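Local coordinates for methyltransferase-like protein 5 (Pyrococcus horikoshii, PDB 1WY7) that probably transfers methyl groups from S-adenosylmethionine to a nucleic acid, perhaps RNA, and holds the by-product S-adenosyl-L-homocysteine in its cofactor pocket, at residues L8-F18 with G59-L70; E74-V85 with K98-F109. All coordinates share one frame; numbering follows the deposited sequence.

How the contacts relate
Both contacts line the S-adenosyl-L-homocysteine pocket of a Rossmann-like methyltransferase fold, at different ends of the ligand. Contact 1 is largely buried and packs helix against helix and loop against loop; its two segments share no direct hydrogen bond, only apolar packing and water bridges, and it mainly serves the amino acid end. Contact 2 is partly buried, in keeping with strand 99-103 lying at the edge of the sheet; here backbone hydrogen bonds do most of the joining, and two acidic side chains with one backbone N-H hold the ribose and adenine. Helix 62-69 is followed by strand 74-79 and packs on it through Ser-64 and Ala-67, and Gly-59 N probably hydrogen-bonds Glu-79 OE1.

Contact 1: L8-F18 with G59-L70; sequences LAIALSKLKGF and GTGVLSYGALLL. With SAH (S-adenosyl-L-homocysteine), chain E.
The amino acid end of the cofactor pocket lies where Phe-18 meets the glycine-rich loop that carries Thr-60, between strand 52-56 and helix 62-69 of the Rossmann-like methyltransferase fold. Thr-60 CG2 sits over the face of the Phe-18 ring, 3.8 Å from its centroid and 11° off the normal, a CH-pi contact. With CG of Phe-18 anti to its own carbonyl carbon (chi1 -70°), the ring reaches both the loop and the ligand: CZ lies 3.8 Å from Gly-59 CA, while SAH O3' stands at the ring edge. An alanine at this position would take away the ring and would probably leave the Thr-60 methyl without its cover and the ribose edge less closely bounded. At the helix start, Val-62 N donates to the ligand carboxylate at SAH O, 2.8 Å away, next to Gly-61 at the N-cap; the helix end probably helps to stabilise that negative charge. Further along, two leucines clasp Tyr-65. Leu-15 CD2 lies over the ring face, 4.0 Å from the centroid, and Leu-12 CD2 comes in at the edge, 3.8 Å from Tyr-65 CD1. The Tyr-65 hydroxyl bonds to Glu-94 and also accepts from a water that donates to Ala-11 O. A second water bridges the loops, donating to Lys-16 O at 2.7 Å and bonding to Thr-60 OG1.

Contact 2: E74-V85 with K98-F109; sequences EVICVEVDKEAV and KFKVFIGDVSEF. With SAH (S-adenosyl-L-homocysteine), chain E.
Val-78 meets Phe-102 and Phe-109 on one face of the sheet. From CB it forks: CG1, anti to the backbone N (chi1 179°), runs alongside Phe-102, 3.9 Å from its CD1, and touches Val-106 CA. The other tip, CG2, presses onto the face of the Phe-109 ring, 3.6 Å above its centroid, a CH-pi contact. Two residues back, on the same face, Ile-76 CG2 reaches Phe-109 CE2 at 3.6 Å. Behind these side chains, strands 74-79 and 99-103 run parallel, the two strands of a beta-alpha-beta crossover made through helix 82-91. Their backbones are laced by a ladder in which Phe-102 N reaches Cys-77 O almost straight, at 2.7 Å and 177°. On the other face, Val-85 CG1 of the crossover helix packs on Val-101 CG1. Around the C-terminal ends of the strands the chain holds the ligand. Glu-79, its chain bent at chi2 (60°), offers OE2 to SAH O2' at 2.6 Å and OE1 to SAH O3', one carboxylate gripping both ribose hydroxyls. Asp-105 OD2 accepts from SAH N6 at 2.7 Å, and Val-106 N donates to SAH N1 at 2.9 Å. Asp-105 OD1 makes an Asx turn with Ser-107 N and is met by Ser-107 OG from the opposite face.

Contact 1: L8-F18 with G59-L70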
loop_
_atom_site.group_PDB
_atom_site.type_symbol
_atom_site.label_atom_id
_atom_site.label_comp_id
_atom_site.label_asym_id
_atom_site.label_seq_id
_atom_site.Cartn_x
_atom_site.Cartn_y
_atom_site.Cartn_z
ATOM N N LEU A 8 3.821 15.230 6.006
ATOM C CA LEU A 8 4.171 13.910 5.510
ATOM C C LEU A 8 3.773 13.795 4.036
ATOM O O LEU A 8 4.551 13.313 3.206
ATOM C CB LEU A 8 3.470 12.834 6.353
ATOM C CG LEU A 8 3.672 11.355 5.985
ATOM C CD1 LEU A 8 5.149 11.014 5.927
ATOM C CD2 LEU A 8 2.983 10.493 7.025
ATOM N N ALA A 9 2.569 14.259 3.717
ATOM C CA ALA A 9 2.076 14.208 2.345
ATOM C C ALA A 9 3.021 14.967 1.425
ATOM O O ALA A 9 3.345 14.501 0.332
ATOM C CB ALA A 9 0.671 14.799 2.268
ATOM N N ILE A 10 3.461 16.137 1.880
ATOM C CA ILE A 10 4.377 16.981 1.113
ATOM C C ILE A 10 5.695 16.259 0.868
ATOM O O ILE A 10 6.216 16.220 -0.251
ATOM C CB ILE A 10 4.666 18.303 1.883
ATOM C CG1 ILE A 10 3.417 19.189 1.879
ATOM C CG2 ILE A 10 5.856 19.035 1.272
ATOM C CD1 ILE A 10 3.567 20.469 2.709
ATOM N N ALA A 11 6.244 15.696 1.931
ATOM C CA ALA A 11 7.502 14.980 1.822
ATOM C C ALA A 11 7.370 13.753 0.911
ATOM O O ALA A 11 8.291 13.438 0.142
ATOM C CB ALA A 11 7.987 14.563 3.204
ATOM N N LEU A 12 6.230 13.068 0.986
ATOM C CA LEU A 12 6.009 11.885 0.156
ATOM C C LEU A 12 5.888 12.247 -1.320
ATOM O O LEU A 12 6.294 11.472 -2.178
ATOM C CB LEU A 12 4.746 11.124 0.603
ATOM C CG LEU A 12 4.832 10.466 1.982
ATOM C CD1 LEU A 12 3.536 9.768 2.310
ATOM C CD2 LEU A 12 6.006 9.496 2.007
ATOM N N SER A 13 5.348 13.430 -1.606
ATOM C CA SER A 13 5.164 13.875 -2.987
ATOM C C SER A 13 6.478 14.210 -3.685
ATOM O O SER A 13 6.524 14.332 -4.912
ATOM C CB SER A 13 4.253 15.101 -3.027
ATOM O OG SER A 13 4.888 16.215 -2.417
ATOM N N LYS A 14 7.544 14.352 -2.908
ATOM C CA LYS A 14 8.853 14.675 -3.462
ATOM C C LYS A 14 9.624 13.477 -4.004
ATOM O O LYS A 14 10.657 13.648 -4.651
ATOM C CB LYS A 14 9.695 15.393 -2.413
ATOM C CG LYS A 14 9.167 16.777 -2.090
ATOM C CD LYS A 14 9.931 17.414 -0.952
ATOM C CE LYS A 14 9.440 18.831 -0.715
ATOM N NZ LYS A 14 10.192 19.476 0.396
ATOM N N LEU A 15 9.125 12.270 -3.750
ATOM C CA LEU A 15 9.772 11.050 -4.235
ATOM C C LEU A 15 9.611 10.902 -5.744
ATOM O O LEU A 15 8.647 11.396 -6.327
ATOM C CB LEU A 15 9.175 9.810 -3.555
ATOM C CG LEU A 15 9.375 9.624 -2.045
ATOM C CD1 LEU A 15 8.765 8.292 -1.601
ATOM C CD2 LEU A 15 10.860 9.641 -1.722
ATOM N N LYS A 16 10.554 10.207 -6.370
ATOM C CA LYS A 16 10.508 9.973 -7.811
ATOM C C LYS A 16 9.394 8.993 -8.172
ATOM O O LYS A 16 9.110 8.077 -7.407
ATOM C CB LYS A 16 11.858 9.427 -8.286
ATOM C CG LYS A 16 12.986 10.447 -8.219
ATOM C CD LYS A 16 13.191 10.964 -6.797
ATOM C CE LYS A 16 13.988 12.276 -6.758
ATOM N NZ LYS A 16 15.411 12.121 -7.173
ATOM N N GLY A 17 8.766 9.194 -9.332
ATOM C CA GLY A 17 7.694 8.314 -9.777
ATOM C C GLY A 17 8.192 7.229 -10.718
ATOM O O GLY A 17 9.401 7.074 -10.907
ATOM N N PHE A 18 7.265 6.471 -11.305
ATOM C CA PHE A 18 7.615 5.393 -12.236
ATOM C C PHE A 18 8.280 5.911 -13.508
ATOM O O PHE A 18 7.842 6.900 -14.081
ATOM C CB PHE A 18 6.371 4.606 -12.651
ATOM C CG PHE A 18 5.769 3.772 -11.557
ATOM C CD1 PHE A 18 4.783 4.293 -10.726
ATOM C CD2 PHE A 18 6.176 2.453 -11.371
ATOM C CE1 PHE A 18 4.206 3.510 -9.727
ATOM C CE2 PHE A 18 5.608 1.660 -10.373
ATOM C CZ PHE A 18 4.620 2.189 -9.550
ATOM N N GLY A 59 5.873 -0.711 -5.583
ATOM C CA GLY A 59 6.093 0.245 -6.659
ATOM C C GLY A 59 7.304 1.145 -6.463
ATOM O O GLY A 59 8.442 0.661 -6.374
ATOM N N THR A 60 7.063 2.459 -6.395
ATOM C CA THR A 60 8.150 3.425 -6.206
ATOM C C THR A 60 8.549 3.576 -4.743
ATOM O O THR A 60 9.524 4.265 -4.439
ATOM C CB THR A 60 7.805 4.839 -6.745
ATOM O OG1 THR A 60 6.666 5.365 -6.050
ATOM C CG2 THR A 60 7.513 4.780 -8.224
ATOM N N GLY A 61 7.796 2.949 -3.840
ATOM C CA GLY A 61 8.124 3.026 -2.427
ATOM C C GLY A 61 7.526 4.150 -1.587
ATOM O O GLY A 61 8.029 4.425 -0.507
ATOM N N VAL A 62 6.454 4.789 -2.044
ATOM C CA VAL A 62 5.855 5.880 -1.262
ATOM C C VAL A 62 5.429 5.416 0.132
ATOM O O VAL A 62 5.796 6.037 1.136
ATOM C CB VAL A 62 4.613 6.482 -1.965
ATOM C CG1 VAL A 62 3.926 7.468 -1.041
ATOM C CG2 VAL A 62 5.020 7.175 -3.261
ATOM N N LEU A 63 4.657 4.328 0.196
ATOM C CA LEU A 63 4.192 3.807 1.475
ATOM C C LEU A 63 5.349 3.320 2.339
ATOM O O LEU A 63 5.359 3.523 3.555
ATOM C CB LEU A 63 3.192 2.661 1.261
ATOM C CG LEU A 63 1.861 3.042 0.609
ATOM C CD1 LEU A 63 0.951 1.830 0.593
ATOM C CD2 LEU A 63 1.195 4.188 1.404
ATOM N N SER A 64 6.321 2.682 1.699
ATOM C CA SER A 64 7.491 2.161 2.394
ATOM C C SER A 64 8.289 3.289 3.031
ATOM O O SER A 64 8.696 3.202 4.191
ATOM C CB SER A 64 8.396 1.423 1.408
ATOM O OG SER A 64 7.773 0.255 0.921
ATOM N N TYR A 65 8.521 4.336 2.246
ATOM C CA TYR A 65 9.276 5.499 2.710
ATOM C C TYR A 65 8.584 6.126 3.930
ATOM O O TYR A 65 9.227 6.391 4.957
ATOM C CB TYR A 65 9.398 6.515 1.568
ATOM C CG TYR A 65 10.254 7.721 1.879
ATOM C CD1 TYR A 65 9.700 8.870 2.439
ATOM C CD2 TYR A 65 11.613 7.719 1.594
ATOM C CE1 TYR A 65 10.481 9.990 2.702
ATOM C CE2 TYR A 65 12.404 8.829 1.850
ATOM C CZ TYR A 65 11.831 9.963 2.402
ATOM O OH TYR A 65 12.600 11.079 2.634
ATOM N N GLY A 66 7.272 6.337 3.813
ATOM C CA GLY A 66 6.502 6.914 4.898
ATOM C C GLY A 66 6.589 6.085 6.166
ATOM O O GLY A 66 6.740 6.631 7.271
ATOM N N ALA A 67 6.495 4.766 6.015
ATOM C CA ALA A 67 6.564 3.861 7.154
ATOM C C ALA A 67 7.917 3.989 7.840
ATOM O O ALA A 67 7.988 4.097 9.067
ATOM C CB ALA A 67 6.340 2.412 6.708
ATOM N N LEU A 68 8.990 3.960 7.049
ATOM C CA LEU A 68 10.335 4.090 7.592
ATOM C C LEU A 68 10.435 5.445 8.285
ATOM O O LEU A 68 10.958 5.560 9.392
ATOM C CB LEU A 68 11.397 4.026 6.489
ATOM C CG LEU A 68 12.013 2.705 6.010
ATOM C CD1 LEU A 68 12.325 1.785 7.185
ATOM C CD2 LEU A 68 11.070 2.049 5.070
ATOM N N LEU A 69 9.929 6.468 7.608
ATOM C CA LEU A 69 9.936 7.831 8.123
ATOM C C LEU A 69 9.214 7.875 9.474
ATOM O O LEU A 69 9.607 8.614 10.381
ATOM C CB LEU A 69 9.225 8.745 7.117
ATOM C CG LEU A 69 9.492 10.247 7.107
ATOM C CD1 LEU A 69 9.014 10.857 8.407
ATOM C CD2 LEU A 69 10.981 10.500 6.886
ATOM N N LEU A 70 8.162 7.075 9.609
ATOM C CA LEU A 70 7.402 7.053 10.847
ATOM C C LEU A 70 7.914 6.061 11.888
ATOM O O LEU A 70 7.238 5.794 12.869
ATOM C CB LEU A 70 5.922 6.808 10.551
ATOM C CG LEU A 70 5.026 8.034 10.306
ATOM C CD1 LEU A 70 5.733 9.068 9.484
ATOM C CD2 LEU A 70 3.747 7.594 9.625
HETATM N N SAH E . 3.819 3.622 -6.225
HETATM C CA SAH E . 2.797 3.069 -5.313
HETATM C CB SAH E . 2.437 1.666 -5.827
HETATM C CG SAH E . 1.307 1.854 -6.774
HETATM S SD SAH E . 0.546 0.513 -7.708
HETATM C C SAH E . 3.377 3.121 -3.924
HETATM O O SAH E . 4.334 3.926 -3.705
HETATM O OXT SAH E . 2.830 2.317 -3.098
HETATM C "C5'" SAH E . 1.035 -1.008 -6.924
HETATM C "C4'" SAH E . 2.148 -1.860 -7.552
HETATM O "O4'" SAH E . 1.691 -3.231 -7.665
HETATM C "C3'" SAH E . 2.535 -1.531 -8.996
HETATM O "O3'" SAH E . 3.781 -0.820 -8.861
HETATM C "C2'" SAH E . 2.786 -2.879 -9.691
HETATM O "O2'" SAH E . 3.937 -3.103 -10.473
HETATM C "C1'" SAH E . 2.574 -3.884 -8.546
HETATM N N9 SAH E . 1.976 -5.148 -8.953
HETATM C C8 SAH E . 0.971 -5.418 -9.865
HETATM N N7 SAH E . 0.671 -6.689 -9.964
HETATM C C5 SAH E . 1.528 -7.310 -9.062
HETATM C C6 SAH E . 1.717 -8.662 -8.666
HETATM N N6 SAH E . 0.984 -9.670 -9.189
HETATM N N1 SAH E . 2.672 -8.971 -7.727
HETATM C C2 SAH E . 3.398 -7.959 -7.198
HETATM N N3 SAH E . 3.312 -6.639 -7.486
HETATM C C4 SAH E . 2.343 -6.372 -8.434
HETATM O O HOH W 1 11.070 13.543 1.383
HETATM O O HOH W 2 6.966 8.162 -5.836
#

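Contact 2: E74-V85 with K98-F109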
loop_
_atom_site.group_PDB
_atom_site.type_symbol
_atom_site.label_atom_id
_atom_site.label_comp_id
_atom_site.label_asym_id
_atom_site.label_seq_id
_atom_site.Cartn_x
_atom_site.Cartn_y
_atom_site.Cartn_z
ATOM N N GLU A 74 11.593 -2.185 10.162
ATOM C CA GLU A 74 12.050 -2.577 8.835
ATOM C C GLU A 74 10.858 -2.749 7.919
ATOM O O GLU A 74 9.738 -3.000 8.370
ATOM C CB GLU A 74 12.834 -3.893 8.870
ATOM C CG GLU A 74 12.009 -5.123 9.198
ATOM C CD GLU A 74 12.771 -6.431 8.954
ATOM O OE1 GLU A 74 13.155 -6.693 7.792
ATOM O OE2 GLU A 74 12.988 -7.196 9.920
ATOM N N VAL A 75 11.099 -2.613 6.623
ATOM C CA VAL A 75 10.044 -2.773 5.651
ATOM C C VAL A 75 10.488 -3.767 4.591
ATOM O O VAL A 75 11.655 -3.778 4.179
ATOM C CB VAL A 75 9.703 -1.425 4.981
ATOM C CG1 VAL A 75 8.669 -1.634 3.869
ATOM C CG2 VAL A 75 9.172 -0.447 6.029
ATOM N N ILE A 76 9.569 -4.638 4.182
ATOM C CA ILE A 76 9.881 -5.598 3.136
ATOM C C ILE A 76 9.016 -5.201 1.946
ATOM O O ILE A 76 7.790 -5.292 1.977
ATOM C CB ILE A 76 9.615 -7.055 3.581
ATOM C CG1 ILE A 76 10.433 -7.362 4.842
ATOM C CG2 ILE A 76 10.047 -8.028 2.470
ATOM C CD1 ILE A 76 10.262 -8.788 5.390
ATOM N N CYS A 77 9.679 -4.720 0.906
ATOM C CA CYS A 77 9.015 -4.253 -0.292
ATOM C C CYS A 77 8.792 -5.380 -1.292
ATOM O O CYS A 77 9.744 -5.999 -1.767
ATOM C CB CYS A 77 9.856 -3.134 -0.909
ATOM S SG CYS A 77 10.336 -1.874 0.319
ATOM N N VAL A 78 7.523 -5.655 -1.585
ATOM C CA VAL A 78 7.162 -6.705 -2.527
ATOM C C VAL A 78 6.690 -6.039 -3.798
ATOM O O VAL A 78 5.696 -5.313 -3.789
ATOM C CB VAL A 78 6.025 -7.597 -1.988
ATOM C CG1 VAL A 78 5.684 -8.661 -3.018
ATOM C CG2 VAL A 78 6.441 -8.255 -0.681
ATOM N N GLU A 79 7.406 -6.292 -4.886
ATOM C CA GLU A 79 7.093 -5.697 -6.176
ATOM C C GLU A 79 7.517 -6.640 -7.308
ATOM O O GLU A 79 8.635 -7.158 -7.305
ATOM C CB GLU A 79 7.829 -4.362 -6.289
ATOM C CG GLU A 79 7.855 -3.750 -7.668
ATOM C CD GLU A 79 6.474 -3.464 -8.191
ATOM O OE1 GLU A 79 5.684 -2.804 -7.484
ATOM O OE2 GLU A 79 6.181 -3.896 -9.315
ATOM N N VAL A 80 6.634 -6.848 -8.284
ATOM C CA VAL A 80 6.925 -7.753 -9.399
ATOM C C VAL A 80 7.782 -7.138 -10.501
ATOM O O VAL A 80 8.443 -7.855 -11.250
ATOM C CB VAL A 80 5.621 -8.266 -10.063
ATOM C CG1 VAL A 80 4.930 -7.128 -10.795
ATOM C CG2 VAL A 80 5.927 -9.414 -11.026
ATOM N N ASP A 81 7.781 -5.814 -10.591
ATOM C CA ASP A 81 8.516 -5.137 -11.643
ATOM C C ASP A 81 9.868 -4.534 -11.247
ATOM O O ASP A 81 9.939 -3.553 -10.510
ATOM C CB ASP A 81 7.617 -4.063 -12.260
ATOM C CG ASP A 81 8.251 -3.385 -13.456
ATOM O OD1 ASP A 81 7.641 -2.440 -13.993
ATOM O OD2 ASP A 81 9.362 -3.790 -13.866
ATOM N N LYS A 82 10.937 -5.129 -11.770
ATOM C CA LYS A 82 12.303 -4.682 -11.503
ATOM C C LYS A 82 12.508 -3.192 -11.780
ATOM O O LYS A 82 13.195 -2.500 -11.023
ATOM C CB LYS A 82 13.286 -5.493 -12.354
ATOM C CG LYS A 82 14.719 -4.952 -12.391
ATOM C CD LYS A 82 15.319 -4.784 -10.995
ATOM C CE LYS A 82 16.846 -4.605 -11.055
ATOM N NZ LYS A 82 17.279 -3.538 -12.009
ATOM N N GLU A 83 11.923 -2.704 -12.867
ATOM C CA GLU A 83 12.051 -1.294 -13.230
ATOM C C GLU A 83 11.481 -0.357 -12.171
ATOM O O GLU A 83 11.913 0.789 -12.042
ATOM C CB GLU A 83 11.364 -1.039 -14.563
ATOM C CG GLU A 83 12.120 -1.603 -15.745
ATOM C CD GLU A 83 11.268 -1.634 -16.994
ATOM O OE1 GLU A 83 10.421 -2.553 -17.113
ATOM O OE2 GLU A 83 11.436 -0.730 -17.843
ATOM N N ALA A 84 10.504 -0.849 -11.419
ATOM C CA ALA A 84 9.904 -0.064 -10.354
ATOM C C ALA A 84 10.859 -0.111 -9.165
ATOM O O ALA A 84 11.035 0.880 -8.459
ATOM C CB ALA A 84 8.534 -0.648 -9.974
ATOM N N VAL A 85 11.482 -1.267 -8.959
ATOM C CA VAL A 85 12.425 -1.441 -7.864
ATOM C C VAL A 85 13.611 -0.486 -8.002
ATOM O O VAL A 85 14.139 -0.013 -6.999
ATOM C CB VAL A 85 12.909 -2.911 -7.802
ATOM C CG1 VAL A 85 13.955 -3.095 -6.694
ATOM C CG2 VAL A 85 11.717 -3.816 -7.545
ATOM N N LYS A 98 17.561 -0.764 6.205
ATOM C CA LYS A 98 16.323 -0.920 6.968
ATOM C C LYS A 98 15.167 -1.491 6.131
ATOM O O LYS A 98 14.066 -1.706 6.642
ATOM C CB LYS A 98 15.911 0.427 7.590
ATOM C CG LYS A 98 16.835 0.900 8.713
ATOM C CD LYS A 98 16.445 2.273 9.268
ATOM C CE LYS A 98 15.055 2.289 9.920
ATOM N NZ LYS A 98 14.924 1.390 11.113
ATOM N N PHE A 99 15.419 -1.737 4.848
ATOM C CA PHE A 99 14.395 -2.288 3.968
ATOM C C PHE A 99 14.922 -3.441 3.119
ATOM O O PHE A 99 16.105 -3.511 2.812
ATOM C CB PHE A 99 13.837 -1.202 3.047
ATOM C CG PHE A 99 14.799 -0.734 1.992
ATOM C CD1 PHE A 99 14.877 -1.380 0.766
ATOM C CD2 PHE A 99 15.625 0.354 2.223
ATOM C CE1 PHE A 99 15.758 -0.949 -0.210
ATOM C CE2 PHE A 99 16.512 0.792 1.250
ATOM C CZ PHE A 99 16.577 0.139 0.031
ATOM N N LYS A 100 14.031 -4.358 2.763
ATOM C CA LYS A 100 14.393 -5.486 1.922
ATOM C C LYS A 100 13.464 -5.501 0.724
ATOM O O LYS A 100 12.346 -4.993 0.792
ATOM C CB LYS A 100 14.291 -6.806 2.688
ATOM C CG LYS A 100 15.276 -6.907 3.847
ATOM C CD LYS A 100 15.439 -8.332 4.324
ATOM C CE LYS A 100 14.118 -8.920 4.778
ATOM N NZ LYS A 100 13.571 -8.227 5.977
ATOM N N VAL A 101 13.926 -6.079 -0.378
ATOM C CA VAL A 101 13.113 -6.127 -1.579
ATOM C C VAL A 101 12.881 -7.531 -2.109
ATOM O O VAL A 101 13.817 -8.316 -2.278
ATOM C CB VAL A 101 13.727 -5.285 -2.704
ATOM C CG1 VAL A 101 12.803 -5.271 -3.903
ATOM C CG2 VAL A 101 13.961 -3.863 -2.204
ATOM N N PHE A 102 11.612 -7.845 -2.350
ATOM C CA PHE A 102 11.246 -9.137 -2.907
ATOM C C PHE A 102 10.637 -8.881 -4.279
ATOM O O PHE A 102 9.521 -8.376 -4.402
ATOM C CB PHE A 102 10.243 -9.887 -2.025
ATOM C CG PHE A 102 9.721 -11.168 -2.652
ATOM C CD1 PHE A 102 8.600 -11.153 -3.484
ATOM C CD2 PHE A 102 10.371 -12.385 -2.431
ATOM C CE1 PHE A 102 8.131 -12.320 -4.084
ATOM C CE2 PHE A 102 9.914 -13.567 -3.030
ATOM C CZ PHE A 102 8.789 -13.533 -3.860
ATOM N N ILE A 103 11.397 -9.216 -5.314
ATOM C CA ILE A 103 10.955 -9.036 -6.691
ATOM C C ILE A 103 10.314 -10.333 -7.177
ATOM O O ILE A 103 11.004 -11.323 -7.434
ATOM C CB ILE A 103 12.141 -8.722 -7.612
ATOM C CG1 ILE A 103 12.939 -7.549 -7.048
ATOM C CG2 ILE A 103 11.639 -8.436 -9.036
ATOM C CD1 ILE A 103 14.116 -7.160 -7.918
ATOM N N GLY A 104 8.997 -10.326 -7.305
ATOM C CA GLY A 104 8.289 -11.509 -7.756
ATOM C C GLY A 104 6.817 -11.243 -7.552
ATOM O O GLY A 104 6.462 -10.173 -7.061
ATOM N N ASP A 105 5.961 -12.193 -7.921
ATOM C CA ASP A 105 4.524 -12.010 -7.763
ATOM C C ASP A 105 4.203 -12.003 -6.276
ATOM O O ASP A 105 4.845 -12.703 -5.483
ATOM C CB ASP A 105 3.755 -13.137 -8.470
ATOM C CG ASP A 105 2.257 -12.879 -8.526
ATOM O OD1 ASP A 105 1.522 -13.355 -7.635
ATOM O OD2 ASP A 105 1.818 -12.182 -9.463
ATOM N N VAL A 106 3.218 -11.201 -5.896
ATOM C CA VAL A 106 2.824 -11.088 -4.498
ATOM C C VAL A 106 2.482 -12.455 -3.887
ATOM O O VAL A 106 2.762 -12.707 -2.723
ATOM C CB VAL A 106 1.604 -10.121 -4.352
ATOM C CG1 VAL A 106 0.371 -10.705 -5.063
ATOM C CG2 VAL A 106 1.307 -9.863 -2.877
ATOM N N SER A 107 1.893 -13.345 -4.678
ATOM C CA SER A 107 1.519 -14.656 -4.158
ATOM C C SER A 107 2.699 -15.539 -3.800
ATOM O O SER A 107 2.541 -16.472 -3.026
ATOM C CB SER A 107 0.622 -15.404 -5.151
ATOM O OG SER A 107 1.327 -15.724 -6.338
ATOM N N GLU A 108 3.878 -15.244 -4.343
ATOM C CA GLU A 108 5.056 -16.061 -4.058
ATOM C C GLU A 108 5.807 -15.654 -2.796
ATOM O O GLU A 108 6.653 -16.395 -2.308
ATOM C CB GLU A 108 5.980 -16.063 -5.274
ATOM C CG GLU A 108 5.291 -16.614 -6.522
ATOM C CD GLU A 108 6.198 -16.651 -7.737
ATOM O OE1 GLU A 108 6.611 -15.564 -8.222
ATOM O OE2 GLU A 108 6.500 -17.773 -8.205
ATOM N N PHE A 109 5.479 -14.479 -2.266
ATOM C CA PHE A 109 6.095 -13.963 -1.048
ATOM C C PHE A 109 5.438 -14.663 0.143
ATOM O O PHE A 109 4.219 -14.807 0.186
ATOM C CB PHE A 109 5.874 -12.439 -0.993
ATOM C CG PHE A 109 6.328 -11.787 0.291
ATOM C CD1 PHE A 109 5.402 -11.331 1.220
ATOM C CD2 PHE A 109 7.682 -11.619 0.562
ATOM C CE1 PHE A 109 5.817 -10.715 2.402
ATOM C CE2 PHE A 109 8.109 -11.008 1.739
ATOM C CZ PHE A 109 7.174 -10.554 2.662
HETATM N N SAH E . 3.819 3.622 -6.225
HETATM C CA SAH E . 2.797 3.069 -5.313
HETATM C CB SAH E . 2.437 1.666 -5.827
HETATM C CG SAH E . 1.307 1.854 -6.774
HETATM S SD SAH E . 0.546 0.513 -7.708
HETATM C C SAH E . 3.377 3.121 -3.924
HETATM O O SAH E . 4.334 3.926 -3.705
HETATM O OXT SAH E . 2.830 2.317 -3.098
HETATM C "C5'" SAH E . 1.035 -1.008 -6.924
HETATM C "C4'" SAH E . 2.148 -1.860 -7.552
HETATM O "O4'" SAH E . 1.691 -3.231 -7.665
HETATM C "C3'" SAH E . 2.535 -1.531 -8.996
HETATM O "O3'" SAH E . 3.781 -0.820 -8.861
HETATM C "C2'" SAH E . 2.786 -2.879 -9.691
HETATM O "O2'" SAH E . 3.937 -3.103 -10.473
HETATM C "C1'" SAH E . 2.574 -3.884 -8.546
HETATM N N9 SAH E . 1.976 -5.148 -8.953
HETATM C C8 SAH E . 0.971 -5.418 -9.865
HETATM N N7 SAH E . 0.671 -6.689 -9.964
HETATM C C5 SAH E . 1.528 -7.310 -9.062
HETATM C C6 SAH E . 1.717 -8.662 -8.666
HETATM N N6 SAH E . 0.984 -9.670 -9.189
HETATM N N1 SAH E . 2.672 -8.971 -7.727
HETATM C C2 SAH E . 3.398 -7.959 -7.198
HETATM N N3 SAH E . 3.312 -6.639 -7.486
HETATM C C4 SAH E . 2.343 -6.372 -8.434
#